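Local coordinates for protein phosphoserine phosphatase RsbX (Bacillus subtilis, PDB 3W41) that dephosphorylates RsbS as a phosphoserine phosphatase and negatively regulates the general stress factor sigma-B, at residues E20-C25 with R187-T192; L46-L51 with N84-T89; E6-Q11 with A33-L38; Q11-Q16 with Q171-I176. One frame throughout, in Å; residues are numbered along the deposited sequence.

Contact 1 (E20-C25 with R187-T192); sequences EGKSIC and RKDDLT. With MG (magnesium ion), chain B.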
loop_
_atom_site.group_PDB
_atom_site.type_symbol
_atom_site.label_atom_id
_atom_site.label_comp_id
_atom_site.label_asym_id
_atom_site.label_seq_id
_atom_site.Cartn_x
_atom_site.Cartn_y
_atom_site.Cartn_z
ATOM N N GLU A 20 -10.887 -16.724 2.677
ATOM C CA GLU A 20 -10.890 -18.138 3.075
ATOM C C GLU A 20 -11.433 -19.051 1.950
ATOM O O GLU A 20 -12.468 -18.747 1.341
ATOM C CB GLU A 20 -11.716 -18.316 4.355
ATOM C CG GLU A 20 -11.542 -19.690 5.007
ATOM C CD GLU A 20 -12.553 -19.979 6.120
ATOM O OE1 GLU A 20 -12.819 -19.096 6.963
ATOM O OE2 GLU A 20 -13.072 -21.101 6.138
ATOM N N GLY A 21 -10.707 -20.124 1.674
ATOM C CA GLY A 21 -11.088 -21.070 0.638
ATOM C C GLY A 21 -10.661 -20.686 -0.771
ATOM O O GLY A 21 -10.893 -21.449 -1.701
ATOM N N LYS A 22 -10.032 -19.517 -0.927
ATOM C CA LYS A 22 -9.590 -19.000 -2.243
ATOM C C LYS A 22 -8.090 -19.292 -2.396
ATOM O O LYS A 22 -7.279 -18.829 -1.587
ATOM C CB LYS A 22 -9.879 -17.487 -2.281
ATOM C CG LYS A 22 -9.771 -16.767 -3.641
ATOM C CD LYS A 22 -10.027 -15.251 -3.485
ATOM C CE LYS A 22 -9.817 -14.520 -4.815
ATOM N NZ LYS A 22 -10.021 -13.040 -4.701
ATOM N N SER A 23 -7.701 -20.053 -3.419
ATOM C CA SER A 23 -6.283 -20.372 -3.601
ATOM C C SER A 23 -5.478 -19.252 -4.258
ATOM O O SER A 23 -4.286 -19.100 -3.960
ATOM C CB SER A 23 -6.062 -21.677 -4.387
ATOM O OG SER A 23 -6.795 -21.664 -5.579
ATOM N N ILE A 24 -6.116 -18.503 -5.156
ATOM C CA ILE A 24 -5.397 -17.498 -5.949
ATOM C C ILE A 24 -5.701 -16.122 -5.396
ATOM O O ILE A 24 -6.834 -15.623 -5.531
ATOM C CB ILE A 24 -5.803 -17.491 -7.434
ATOM C CG1 ILE A 24 -5.663 -18.895 -8.044
ATOM C CG2 ILE A 24 -4.953 -16.463 -8.207
ATOM C CD1 ILE A 24 -6.323 -19.024 -9.419
ATOM N N CYS A 25 -4.687 -15.496 -4.819
ATOM C CA CYS A 25 -4.855 -14.144 -4.283
ATOM C C CYS A 25 -4.913 -13.125 -5.433
ATOM O O CYS A 25 -4.091 -13.182 -6.328
ATOM C CB CYS A 25 -3.693 -13.815 -3.365
ATOM S SG CYS A 25 -3.911 -12.290 -2.411
ATOM N N ARG A 187 -12.858 -10.817 7.346
ATOM C CA ARG A 187 -12.737 -10.453 5.932
ATOM C C ARG A 187 -13.638 -11.327 5.044
ATOM O O ARG A 187 -13.923 -12.483 5.375
ATOM C CB ARG A 187 -11.280 -10.565 5.484
ATOM C CG ARG A 187 -10.822 -11.986 5.293
ATOM C CD ARG A 187 -9.305 -12.129 5.187
ATOM N NE ARG A 187 -8.971 -13.525 4.948
ATOM C CZ ARG A 187 -8.997 -14.480 5.876
ATOM N NH1 ARG A 187 -9.301 -14.186 7.144
ATOM N NH2 ARG A 187 -8.702 -15.727 5.537
ATOM N N LYS A 188 -14.084 -10.747 3.928
ATOM C CA LYS A 188 -14.890 -11.415 2.904
ATOM C C LYS A 188 -14.195 -11.278 1.534
ATOM O O LYS A 188 -14.794 -11.438 0.457
ATOM C CB LYS A 188 -16.294 -10.812 2.865
ATOM C CG LYS A 188 -17.092 -11.090 4.140
ATOM C CD LYS A 188 -18.536 -10.594 4.079
ATOM C CE LYS A 188 -19.386 -11.349 3.039
ATOM N NZ LYS A 188 -19.493 -10.615 1.730
ATOM N N ASP A 189 -12.897 -11.034 1.602
ATOM C CA ASP A 189 -12.079 -10.735 0.426
ATOM C C ASP A 189 -10.637 -10.995 0.810
ATOM O O ASP A 189 -10.319 -11.122 1.996
ATOM C CB ASP A 189 -12.285 -9.263 0.053
ATOM C CG ASP A 189 -11.614 -8.863 -1.259
ATOM O OD1 ASP A 189 -11.291 -9.724 -2.095
ATOM O OD2 ASP A 189 -11.440 -7.641 -1.426
ATOM N N ASP A 190 -9.763 -11.086 -0.181
ATOM C CA ASP A 190 -8.337 -10.985 0.061
ATOM C C ASP A 190 -8.022 -9.697 0.813
ATOM O O ASP A 190 -8.671 -8.660 0.634
ATOM C CB ASP A 190 -7.581 -10.912 -1.253
ATOM C CG ASP A 190 -7.840 -12.092 -2.129
ATOM O OD1 ASP A 190 -7.991 -13.224 -1.629
ATOM O OD2 ASP A 190 -7.873 -11.903 -3.350
ATOM N N LEU A 191 -7.014 -9.762 1.664
ATOM C CA LEU A 191 -6.688 -8.642 2.525
ATOM C C LEU A 191 -5.177 -8.514 2.539
ATOM O O LEU A 191 -4.475 -9.496 2.815
ATOM C CB LEU A 191 -7.211 -8.955 3.941
ATOM C CG LEU A 191 -7.118 -7.945 5.077
ATOM C CD1 LEU A 191 -8.129 -8.315 6.142
ATOM C CD2 LEU A 191 -5.719 -7.882 5.644
ATOM N N THR A 192 -4.678 -7.326 2.207
ATOM C CA THR A 192 -3.240 -7.040 2.252
ATOM C C THR A 192 -3.021 -5.705 2.928
ATOM O O THR A 192 -3.745 -4.748 2.649
ATOM C CB THR A 192 -2.673 -6.941 0.839
ATOM O OG1 THR A 192 -2.959 -8.152 0.141
ATOM C CG2 THR A 192 -1.198 -6.669 0.821
HETATM MG MG MG B . -10.243 -6.483 -2.782
HETATM O O HOH W 1 -12.425 -14.970 4.253
HETATM O O HOH W 2 -12.408 -11.972 -3.234
HETATM O O HOH W 3 -10.162 -8.207 -3.978
HETATM O O HOH W 4 -8.600 -7.106 -1.641
HETATM O O HOH W 5 -11.937 -5.962 -3.876
#

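Contact 2 (L46-L51 with N84-T89); sequences LGSGSL and NKRGAT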
loop_
_atom_site.group_PDB
_atom_site.type_symbol
_atom_site.label_atom_id
_atom_site.label_comp_id
_atom_site.label_asym_id
_atom_site.label_seq_id
_atom_site.Cartn_x
_atom_site.Cartn_y
_atom_site.Cartn_z
ATOM N N LEU A 46 -8.785 -6.424 -10.658
ATOM C CA LEU A 46 -10.232 -6.520 -10.896
ATOM C C LEU A 46 -10.598 -7.909 -11.310
ATOM O O LEU A 46 -9.786 -8.668 -11.795
ATOM C CB LEU A 46 -10.713 -5.505 -11.943
ATOM C CG LEU A 46 -11.130 -4.167 -11.344
ATOM C CD1 LEU A 46 -9.952 -3.338 -10.834
ATOM C CD2 LEU A 46 -11.980 -3.350 -12.320
ATOM N N GLY A 47 -11.863 -8.229 -11.065
ATOM C CA GLY A 47 -12.376 -9.559 -11.319
ATOM C C GLY A 47 -11.856 -10.573 -10.350
ATOM O O GLY A 47 -11.487 -10.261 -9.238
ATOM N N SER A 48 -11.826 -11.822 -10.819
ATOM C CA SER A 48 -11.478 -12.995 -10.022
ATOM C C SER A 48 -10.366 -13.857 -10.634
ATOM O O SER A 48 -9.977 -13.686 -11.797
ATOM C CB SER A 48 -12.727 -13.876 -9.835
ATOM O OG SER A 48 -13.246 -14.307 -11.092
ATOM N N GLY A 49 -9.912 -14.820 -9.867
ATOM C CA GLY A 49 -9.028 -15.878 -10.351
ATOM C C GLY A 49 -7.682 -15.418 -10.866
ATOM O O GLY A 49 -7.124 -14.407 -10.413
ATOM N N SER A 50 -7.153 -16.137 -11.846
ATOM C CA SER A 50 -5.818 -15.886 -12.365
ATOM C C SER A 50 -5.707 -14.527 -13.040
ATOM O O SER A 50 -4.643 -13.901 -13.003
ATOM C CB SER A 50 -5.406 -16.985 -13.345
ATOM O OG SER A 50 -5.522 -18.231 -12.712
ATOM N N LEU A 51 -6.790 -14.069 -13.652
ATOM C CA LEU A 51 -6.738 -12.829 -14.396
ATOM C C LEU A 51 -6.635 -11.628 -13.437
ATOM O O LEU A 51 -5.947 -10.655 -13.748
ATOM C CB LEU A 51 -7.918 -12.743 -15.369
ATOM C CG LEU A 51 -7.764 -13.754 -16.540
ATOM C CD1 LEU A 51 -8.969 -13.753 -17.462
ATOM C CD2 LEU A 51 -6.499 -13.540 -17.366
ATOM N N ASN A 84 -5.755 -4.326 -22.211
ATOM C CA ASN A 84 -6.037 -5.752 -22.488
ATOM C C ASN A 84 -5.932 -6.691 -21.277
ATOM O O ASN A 84 -5.839 -7.904 -21.437
ATOM C CB ASN A 84 -5.186 -6.298 -23.659
ATOM C CG ASN A 84 -5.261 -5.419 -24.893
ATOM O OD1 ASN A 84 -4.233 -4.986 -25.418
ATOM N ND2 ASN A 84 -6.480 -5.120 -25.340
ATOM N N LYS A 85 -5.914 -6.118 -20.076
ATOM C CA LYS A 85 -5.920 -6.893 -18.837
ATOM C C LYS A 85 -7.164 -6.493 -18.050
ATOM O O LYS A 85 -7.890 -5.581 -18.415
ATOM C CB LYS A 85 -4.659 -6.606 -17.994
ATOM C CG LYS A 85 -3.334 -7.073 -18.605
ATOM C CD LYS A 85 -2.236 -7.095 -17.524
ATOM C CE LYS A 85 -0.922 -7.660 -18.035
ATOM N NZ LYS A 85 -0.309 -6.840 -19.143
ATOM N N ARG A 86 -7.406 -7.187 -16.948
ATOM C CA ARG A 86 -8.502 -6.841 -16.064
ATOM C C ARG A 86 -8.420 -5.429 -15.490
ATOM O O ARG A 86 -9.433 -4.791 -15.277
ATOM C CB ARG A 86 -8.560 -7.847 -14.901
ATOM C CG ARG A 86 -9.004 -9.254 -15.314
ATOM C CD ARG A 86 -10.503 -9.341 -15.302
ATOM N NE ARG A 86 -11.013 -10.703 -15.512
ATOM C CZ ARG A 86 -11.009 -11.678 -14.598
ATOM N NH1 ARG A 86 -10.508 -11.475 -13.379
ATOM N NH2 ARG A 86 -11.507 -12.869 -14.905
ATOM N N GLY A 87 -7.203 -4.981 -15.198
ATOM C CA GLY A 87 -7.051 -3.720 -14.485
ATOM C C GLY A 87 -6.850 -3.961 -13.013
ATOM O O GLY A 87 -6.959 -5.090 -12.551
ATOM N N ALA A 88 -6.523 -2.900 -12.288
ATOM C CA ALA A 88 -6.276 -3.032 -10.845
ATOM C C ALA A 88 -6.418 -1.698 -10.183
ATOM O O ALA A 88 -6.221 -0.671 -10.834
ATOM C CB ALA A 88 -4.888 -3.575 -10.541
ATOM N N THR A 89 -6.799 -1.694 -8.903
ATOM C CA THR A 89 -6.622 -0.513 -8.097
ATOM C C THR A 89 -5.230 -0.613 -7.459
ATOM O O THR A 89 -4.726 -1.716 -7.241
ATOM C CB THR A 89 -7.733 -0.373 -7.031
ATOM O OG1 THR A 89 -7.725 -1.523 -6.175
ATOM C CG2 THR A 89 -9.111 -0.234 -7.738
HETATM O O HOH W 6 -5.582 -9.318 -16.035
#

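Contact 3 (E6-Q11 with A33-L38); sequences ENEHIQ and ADDKEL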
loop_
_atom_site.group_PDB
_atom_site.type_symbol
_atom_site.label_atom_id
_atom_site.label_comp_id
_atom_site.label_asym_id
_atom_site.label_seq_id
_atom_site.Cartn_x
_atom_site.Cartn_y
_atom_site.Cartn_z
ATOM N N GLU A 6 13.339 -4.515 9.231
ATOM C CA GLU A 6 13.751 -3.334 9.994
ATOM C C GLU A 6 15.107 -2.861 9.535
ATOM O O GLU A 6 16.015 -3.678 9.265
ATOM C CB GLU A 6 13.820 -3.654 11.487
ATOM C CG GLU A 6 14.144 -2.444 12.353
ATOM C CD GLU A 6 14.065 -2.718 13.832
ATOM O OE1 GLU A 6 13.686 -3.845 14.222
ATOM O OE2 GLU A 6 14.387 -1.785 14.602
ATOM N N ASN A 7 15.282 -1.555 9.456
ATOM C CA ASN A 7 16.613 -0.996 9.296
ATOM C C ASN A 7 16.717 0.220 10.215
ATOM O O ASN A 7 15.904 0.357 11.149
ATOM C CB ASN A 7 16.978 -0.739 7.811
ATOM C CG ASN A 7 16.217 0.426 7.182
ATOM O OD1 ASN A 7 15.514 1.165 7.860
ATOM N ND2 ASN A 7 16.373 0.607 5.866
ATOM N N GLU A 8 17.705 1.072 10.005
ATOM C CA GLU A 8 17.880 2.230 10.888
ATOM C C GLU A 8 16.760 3.272 10.822
ATOM O O GLU A 8 16.623 4.093 11.749
ATOM C CB GLU A 8 19.231 2.912 10.627
ATOM C CG GLU A 8 20.439 2.026 10.971
ATOM C CD GLU A 8 21.681 2.429 10.215
ATOM O OE1 GLU A 8 21.681 2.347 8.968
ATOM O OE2 GLU A 8 22.668 2.842 10.855
ATOM N N HIS A 9 15.967 3.247 9.752
ATOM C CA HIS A 9 15.038 4.334 9.440
ATOM C C HIS A 9 13.592 3.921 9.484
ATOM O O HIS A 9 12.708 4.805 9.529
ATOM C CB HIS A 9 15.342 4.924 8.061
ATOM C CG HIS A 9 16.745 5.401 7.956
ATOM N ND1 HIS A 9 17.183 6.557 8.566
ATOM C CD2 HIS A 9 17.835 4.827 7.390
ATOM C CE1 HIS A 9 18.478 6.699 8.334
ATOM N NE2 HIS A 9 18.895 5.663 7.626
ATOM N N ILE A 10 13.324 2.617 9.429
ATOM C CA ILE A 10 11.934 2.159 9.349
ATOM C C ILE A 10 11.823 0.745 9.871
ATOM O O ILE A 10 12.769 -0.052 9.748
ATOM C CB ILE A 10 11.403 2.242 7.889
ATOM C CG1 ILE A 10 9.871 2.181 7.882
ATOM C CG2 ILE A 10 12.053 1.163 6.991
ATOM C CD1 ILE A 10 9.254 2.394 6.532
ATOM N N GLN A 11 10.686 0.424 10.457
ATOM C CA GLN A 11 10.294 -0.954 10.752
ATOM C C GLN A 11 9.011 -1.187 9.983
ATOM O O GLN A 11 8.117 -0.346 9.998
ATOM C CB GLN A 11 10.053 -1.192 12.249
ATOM C CG GLN A 11 11.103 -0.635 13.183
ATOM C CD GLN A 11 10.774 0.793 13.632
ATOM O OE1 GLN A 11 11.449 1.758 13.276
ATOM N NE2 GLN A 11 9.717 0.918 14.423
ATOM N N ALA A 33 13.332 -1.744 0.945
ATOM C CA ALA A 33 13.899 -0.684 1.765
ATOM C C ALA A 33 15.413 -0.840 1.699
ATOM O O ALA A 33 15.922 -1.961 1.705
ATOM C CB ALA A 33 13.412 -0.803 3.198
ATOM N N ASP A 34 16.125 0.270 1.566
ATOM C CA ASP A 34 17.578 0.251 1.789
ATOM C C ASP A 34 17.875 1.389 2.743
ATOM O O ASP A 34 16.956 1.914 3.373
ATOM C CB ASP A 34 18.417 0.306 0.492
ATOM C CG ASP A 34 18.192 1.570 -0.324
ATOM O OD1 ASP A 34 17.754 2.603 0.235
ATOM O OD2 ASP A 34 18.509 1.557 -1.535
ATOM N N ASP A 35 19.140 1.771 2.873
ATOM C CA ASP A 35 19.488 2.738 3.904
ATOM C C ASP A 35 19.060 4.158 3.578
ATOM O O ASP A 35 19.069 5.039 4.446
ATOM C CB ASP A 35 20.998 2.703 4.171
ATOM C CG ASP A 35 21.487 1.326 4.580
ATOM O OD1 ASP A 35 20.758 0.567 5.249
ATOM O OD2 ASP A 35 22.650 1.004 4.255
ATOM N N LYS A 36 18.723 4.379 2.314
ATOM C CA LYS A 36 18.372 5.698 1.822
ATOM C C LYS A 36 16.873 5.907 1.550
ATOM O O LYS A 36 16.356 7.020 1.698
ATOM C CB LYS A 36 19.179 6.015 0.553
ATOM C CG LYS A 36 20.687 6.155 0.800
ATOM C CD LYS A 36 21.009 7.109 1.930
ATOM C CE LYS A 36 22.476 7.024 2.318
ATOM N NZ LYS A 36 22.729 7.745 3.613
ATOM N N GLU A 37 16.200 4.842 1.130
ATOM C CA GLU A 37 14.815 4.985 0.701
ATOM C C GLU A 37 13.994 3.730 0.791
ATOM O O GLU A 37 14.505 2.628 0.941
ATOM C CB GLU A 37 14.755 5.531 -0.720
ATOM C CG GLU A 37 15.526 4.782 -1.739
ATOM C CD GLU A 37 15.670 5.604 -3.014
ATOM O OE1 GLU A 37 14.657 6.200 -3.450
ATOM O OE2 GLU A 37 16.799 5.659 -3.566
ATOM N N LEU A 38 12.695 3.944 0.700
ATOM C CA LEU A 38 11.686 2.885 0.687
ATOM C C LEU A 38 10.879 3.046 -0.593
ATOM O O LEU A 38 10.500 4.181 -0.931
ATOM C CB LEU A 38 10.701 3.019 1.870
ATOM C CG LEU A 38 9.417 2.163 1.820
ATOM C CD1 LEU A 38 9.765 0.695 1.990
ATOM C CD2 LEU A 38 8.367 2.586 2.876
HETATM O O HOH W 7 18.642 -1.013 4.797
HETATM O O HOH W 8 19.533 1.414 7.717
#

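Contact 4 (Q11-Q16 with Q171-I176); sequences QTLVYQ and QSVEEI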
loop_
_atom_site.group_PDB
_atom_site.type_symbol
_atom_site.label_atom_id
_atom_site.label_comp_id
_atom_site.label_asym_id
_atom_site.label_seq_id
_atom_site.Cartn_x
_atom_site.Cartn_y
_atom_site.Cartn_z
ATOM N N GLN A 11 10.686 0.424 10.457
ATOM C CA GLN A 11 10.294 -0.954 10.752
ATOM C C GLN A 11 9.011 -1.187 9.983
ATOM O O GLN A 11 8.117 -0.346 9.998
ATOM C CB GLN A 11 10.053 -1.192 12.249
ATOM C CG GLN A 11 11.103 -0.635 13.183
ATOM C CD GLN A 11 10.774 0.793 13.632
ATOM O OE1 GLN A 11 11.449 1.758 13.276
ATOM N NE2 GLN A 11 9.717 0.918 14.423
ATOM N N THR A 12 8.948 -2.299 9.267
ATOM C CA THR A 12 7.762 -2.618 8.443
ATOM C C THR A 12 7.208 -3.991 8.735
ATOM O O THR A 12 7.907 -4.886 9.217
ATOM C CB THR A 12 8.031 -2.530 6.939
ATOM O OG1 THR A 12 9.073 -3.457 6.598
ATOM C CG2 THR A 12 8.394 -1.123 6.487
ATOM N N LEU A 13 5.916 -4.146 8.460
ATOM C CA LEU A 13 5.267 -5.429 8.542
ATOM C C LEU A 13 4.296 -5.509 7.361
ATOM O O LEU A 13 3.458 -4.616 7.174
ATOM C CB LEU A 13 4.506 -5.537 9.858
ATOM C CG LEU A 13 3.820 -6.851 10.244
ATOM C CD1 LEU A 13 3.703 -6.981 11.757
ATOM C CD2 LEU A 13 2.427 -6.914 9.632
ATOM N N VAL A 14 4.406 -6.570 6.574
ATOM C CA VAL A 14 3.455 -6.852 5.491
ATOM C C VAL A 14 2.613 -8.040 5.922
ATOM O O VAL A 14 3.149 -9.047 6.392
ATOM C CB VAL A 14 4.164 -7.171 4.173
ATOM C CG1 VAL A 14 3.139 -7.456 3.079
ATOM C CG2 VAL A 14 5.104 -6.056 3.754
ATOM N N TYR A 15 1.303 -7.942 5.761
ATOM C CA TYR A 15 0.388 -9.018 6.068
ATOM C C TYR A 15 -0.495 -9.272 4.867
ATOM O O TYR A 15 -1.043 -8.320 4.261
ATOM C CB TYR A 15 -0.475 -8.605 7.251
ATOM C CG TYR A 15 -1.333 -9.697 7.866
ATOM C CD1 TYR A 15 -0.757 -10.717 8.611
ATOM C CD2 TYR A 15 -2.719 -9.693 7.729
ATOM C CE1 TYR A 15 -1.534 -11.719 9.198
ATOM C CE2 TYR A 15 -3.515 -10.687 8.322
ATOM C CZ TYR A 15 -2.907 -11.697 9.052
ATOM O OH TYR A 15 -3.655 -12.697 9.642
ATOM N N GLN A 16 -0.653 -10.543 4.510
ATOM C CA GLN A 16 -1.548 -10.857 3.409
ATOM C C GLN A 16 -2.246 -12.153 3.693
ATOM O O GLN A 16 -1.604 -13.133 4.062
ATOM C CB GLN A 16 -0.795 -10.946 2.082
ATOM C CG GLN A 16 -1.735 -11.206 0.899
ATOM C CD GLN A 16 -0.996 -11.172 -0.397
ATOM O OE1 GLN A 16 -0.398 -12.177 -0.795
ATOM N NE2 GLN A 16 -1.049 -10.034 -1.094
ATOM N N GLN A 171 2.270 1.167 19.420
ATOM C CA GLN A 171 3.622 1.703 19.520
ATOM C C GLN A 171 4.682 0.971 18.705
ATOM O O GLN A 171 5.863 1.308 18.775
ATOM C CB GLN A 171 4.021 1.762 20.991
ATOM C CG GLN A 171 3.069 2.628 21.814
ATOM C CD GLN A 171 3.092 4.077 21.384
ATOM O OE1 GLN A 171 4.147 4.725 21.427
ATOM N NE2 GLN A 171 1.937 4.590 20.933
ATOM N N SER A 172 4.274 -0.053 17.953
ATOM C CA SER A 172 5.170 -0.762 17.057
ATOM C C SER A 172 4.283 -1.351 15.972
ATOM O O SER A 172 3.055 -1.455 16.153
ATOM C CB SER A 172 5.910 -1.869 17.799
ATOM O OG SER A 172 4.995 -2.850 18.283
ATOM N N VAL A 173 4.897 -1.727 14.857
ATOM C CA VAL A 173 4.101 -2.372 13.803
ATOM C C VAL A 173 3.463 -3.685 14.284
ATOM O O VAL A 173 2.358 -4.013 13.888
ATOM C CB VAL A 173 4.857 -2.518 12.472
ATOM C CG1 VAL A 173 5.233 -1.134 11.945
ATOM C CG2 VAL A 173 6.099 -3.378 12.609
ATOM N N GLU A 174 4.147 -4.412 15.163
ATOM C CA GLU A 174 3.576 -5.645 15.715
ATOM C C GLU A 174 2.319 -5.375 16.536
ATOM O O GLU A 174 1.319 -6.065 16.357
ATOM C CB GLU A 174 4.613 -6.424 16.551
ATOM C CG GLU A 174 4.046 -7.743 17.168
ATOM C CD GLU A 174 5.117 -8.784 17.506
ATOM O OE1 GLU A 174 6.224 -8.789 16.898
ATOM O OE2 GLU A 174 4.831 -9.636 18.372
ATOM N N GLU A 175 2.364 -4.372 17.420
ATOM C CA GLU A 175 1.200 -4.008 18.229
ATOM C C GLU A 175 0.041 -3.588 17.329
ATOM O O GLU A 175 -1.100 -3.974 17.552
ATOM C CB GLU A 175 1.509 -2.888 19.245
ATOM C CG GLU A 175 0.304 -2.591 20.148
ATOM C CD GLU A 175 0.463 -1.441 21.154
ATOM O OE1 GLU A 175 1.490 -0.728 21.153
ATOM O OE2 GLU A 175 -0.480 -1.242 21.960
ATOM N N ILE A 176 0.333 -2.800 16.302
ATOM C CA ILE A 176 -0.729 -2.354 15.418
ATOM C C ILE A 176 -1.337 -3.550 14.672
ATOM O O ILE A 176 -2.561 -3.693 14.613
ATOM C CB ILE A 176 -0.244 -1.282 14.420
ATOM C CG1 ILE A 176 0.241 -0.037 15.173
ATOM C CG2 ILE A 176 -1.376 -0.915 13.455
ATOM C CD1 ILE A 176 1.050 0.931 14.311
HETATM O O HOH W 9 7.592 -1.103 14.690
#

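Contact 1 (E20-C25 with R187-T192)
K22 leaves its backbone with CG trans to N (chi1 -168°) and stays stretched out to NZ, whereas D190 turns CG opposite its own carbonyl carbon (chi1 -58°); the two side chains therefore meet crossing at about a right angle. They join a surface loop to the start of strand 191-198 beside the magnesium site of this PPM-type phosphatase. The lysine methylenes pass the carboxylate first, with K22 CD 3.4 Å from D190 OD1, and NZ then makes a salt bridge of 2.8 Å to D190 OD2. The ammonium nitrogen comes from above the carboxylate plane, 42° out of it. On the same aspartate, OD1 accepts from the backbone N of K19 and OD2 also from that of G26, so the carboxylate gathers two backbone N-H groups of the loop as well as the lysine, which should fix its rotation. C25 packs SG against D190 CG at 3.9 Å.

The neighbouring D189 binds the metal: its OD2 lies 2.1 Å from the magnesium ion, whose shell is completed by D44, D156 and three waters. A further water, donating to D189 OD1 and accepting from K22 NZ, connects the lysine to this ligand.

The R187 guanidinium is held from both parts of the contact, NE by the carbonyl of N18, just ahead of the loop, and NH1 by that of T184. Its NH2 packs 3.7 Å from E20 N without a bond between them, and the backbones are linked by a water that accepts from E20 N at 2.8 Å and donates to R187 O at 3.1 Å.

Contact 2 (L46-L51 with N84-T89)
The guanidinium of R86 carries L51 CB on one face, 3.3 Å above the plane and over its centre, while the carbonyl oxygens of L46 and S48 sit at its edge. L51 CD1 extends the cover toward NH2, and the leucine and arginine side chains cross at about a right angle. NH1 does the polar work: it donates to S48 O at 2.8 Å, meeting that oxygen in the carbonyl plane on a lone pair, and gives a second, weak bond to L46 O at 3.3 Å. A bend at chi2 (-86°) folds the arginine chain round the carbonyl of L46, whose oxygen lies 3.4 Å from R86 CB, and brings the flat group under the turn. G47 CA also approaches NH1.

The backbones are joined directly as well, by L46 N donating to G87 O over 2.9 Å in a nearly straight bond (176°). Beside it L46 CD1 rests on the next residue, 3.7 Å from A88 CA, and Y130 packs on the same leucine. A water bridges the first helical turn to the arginine backbone, donating to L51 O and accepting from R86 N. The N-H of the same G87 is bonded to S55 OG, further along helix 49-65.

The grip thus holds a glycine-containing turn by its carbonyls, with R86 NH1 bonded to S48 O and weakly to L46 O just ahead of the helix. This is a strand-turn-helix connection of the PPM phosphatase fold: strand 37-45, which brings the magnesium ligand D44 to the site and pairs there with T89, passes through it into helix 49-65.

Contact 3 (E6-Q11 with A33-L38)
Two β-hairpin turns face each other here, and N7 of one reaches D34 of the other, its amide ND2 lying 2.9 Å from D34 O. N7 is held for this by an Asx turn: with CG between the backbone N and the carbonyl carbon (chi1 71°), OD1 folds back to accept from H9 N at 2.8 Å, from above the amide plane, and weakly from I10 N. The amide nitrogen is thereby left facing the second hairpin. D34 does likewise in its own turn, where OD1 takes both K36 N and E37 N, an Asx turn and Asx motif whose two N-H groups hold the carboxylate oxygen.

Water completes the bridge between the turns. One molecule accepts from N7 ND2 and donates to D35 OD1 at 2.7 Å. Another accepts from E8 N and donates both to E8 OE1 and to D35 OD1. Since those carboxylate oxygens of E8 and D35 stand only 4.2 Å apart, the shared donor probably eases the repulsion of like charges.

The hairpins belong to different sheets of the PPM-type β-sandwich, 2-6/10-17 to one and 27-33/37-45 to the other, and the contact joins the two sheets at one end. Apolar groups meet beneath the turns: I10 CD1 lies 3.8 Å from L38 CD2 in one of two conformers of L38, crossing at about a right angle, with F151 against both residues. At the outer side H9 sets CD2 3.2 Å from D35 O, and its ring meets that of F97, the planes inclined by about 15°.

Contact 4 (Q11-Q16 with Q171-I176)
Apolar packing carries most of this contact, and V173 is its centre. Its CG2 rests 3.8 Å from L13 CB and also approaches the backbone carbon of T12, while CG1 lies against the strand at 3.6 Å from Q11 O. The two methyls thus lie side by side against one side of the strand, one at Q11 and one between T12 and L13. L13 answers from the strand side: with CG opposite its backbone N (chi1 -175°), the branch extends along the first helical turn and sets CD1 3.9 Å from V173 O and 4.2 Å from E174 CA. The valine and L13 are buried, and L195 of the next strand lies against V173 and I176, widening the apolar seat.

The polar link between the segments goes through one water, which accepts from Q11 NE2 at 2.9 Å and from V173 N at 2.8 Å. It thereby satisfies an N-H of the first helical turn, which has no acceptor earlier in the helix, and ties the strand to the helix start.

One capping bond and a side-chain-to-backbone bond within 171-176 fix the same end. S172 is the N-cap residue, its OG accepting from E175 N at 3.2 Å and 166°. E175 OE1, in one of two conformers, takes Q171 N from above its carboxylate plane, so the peptide before the cap is held too. The positive end of the helix dipole, with its N-H groups, would probably favour a carboxylate such as that of E175 here.

What results is a helix N-terminus laid on a β-sheet: helix 173-184 packs on the face of the six-stranded sheet that holds strands 10-17 and 191-198, an outer layer of the α-β-β-α sandwich of PPM phosphatases.

Overall arrangement
Along the chain contact 3 closes first, and contact 2 follows between the segments that contacts 1 and 4 bring together. Contacts 1, 3 and 4 all reach the six-stranded sheet through the neighbouring strands 10-17 and 191-198; contacts 3 and 4 share Q11, with centres 14 Å apart, and T192 OG1 of contact 1 probably hydrogen-bonds to Q16 NE2 of contact 4. Contacts 2 and 3 both reach the five-stranded sheet, but their centres lie 32 Å apart on opposite sides of the chain's centre. Contacts 1 and 2 touch through I24 and S50, flanking the magnesium end, whereas contact 3 joins the sheets at a distance from it.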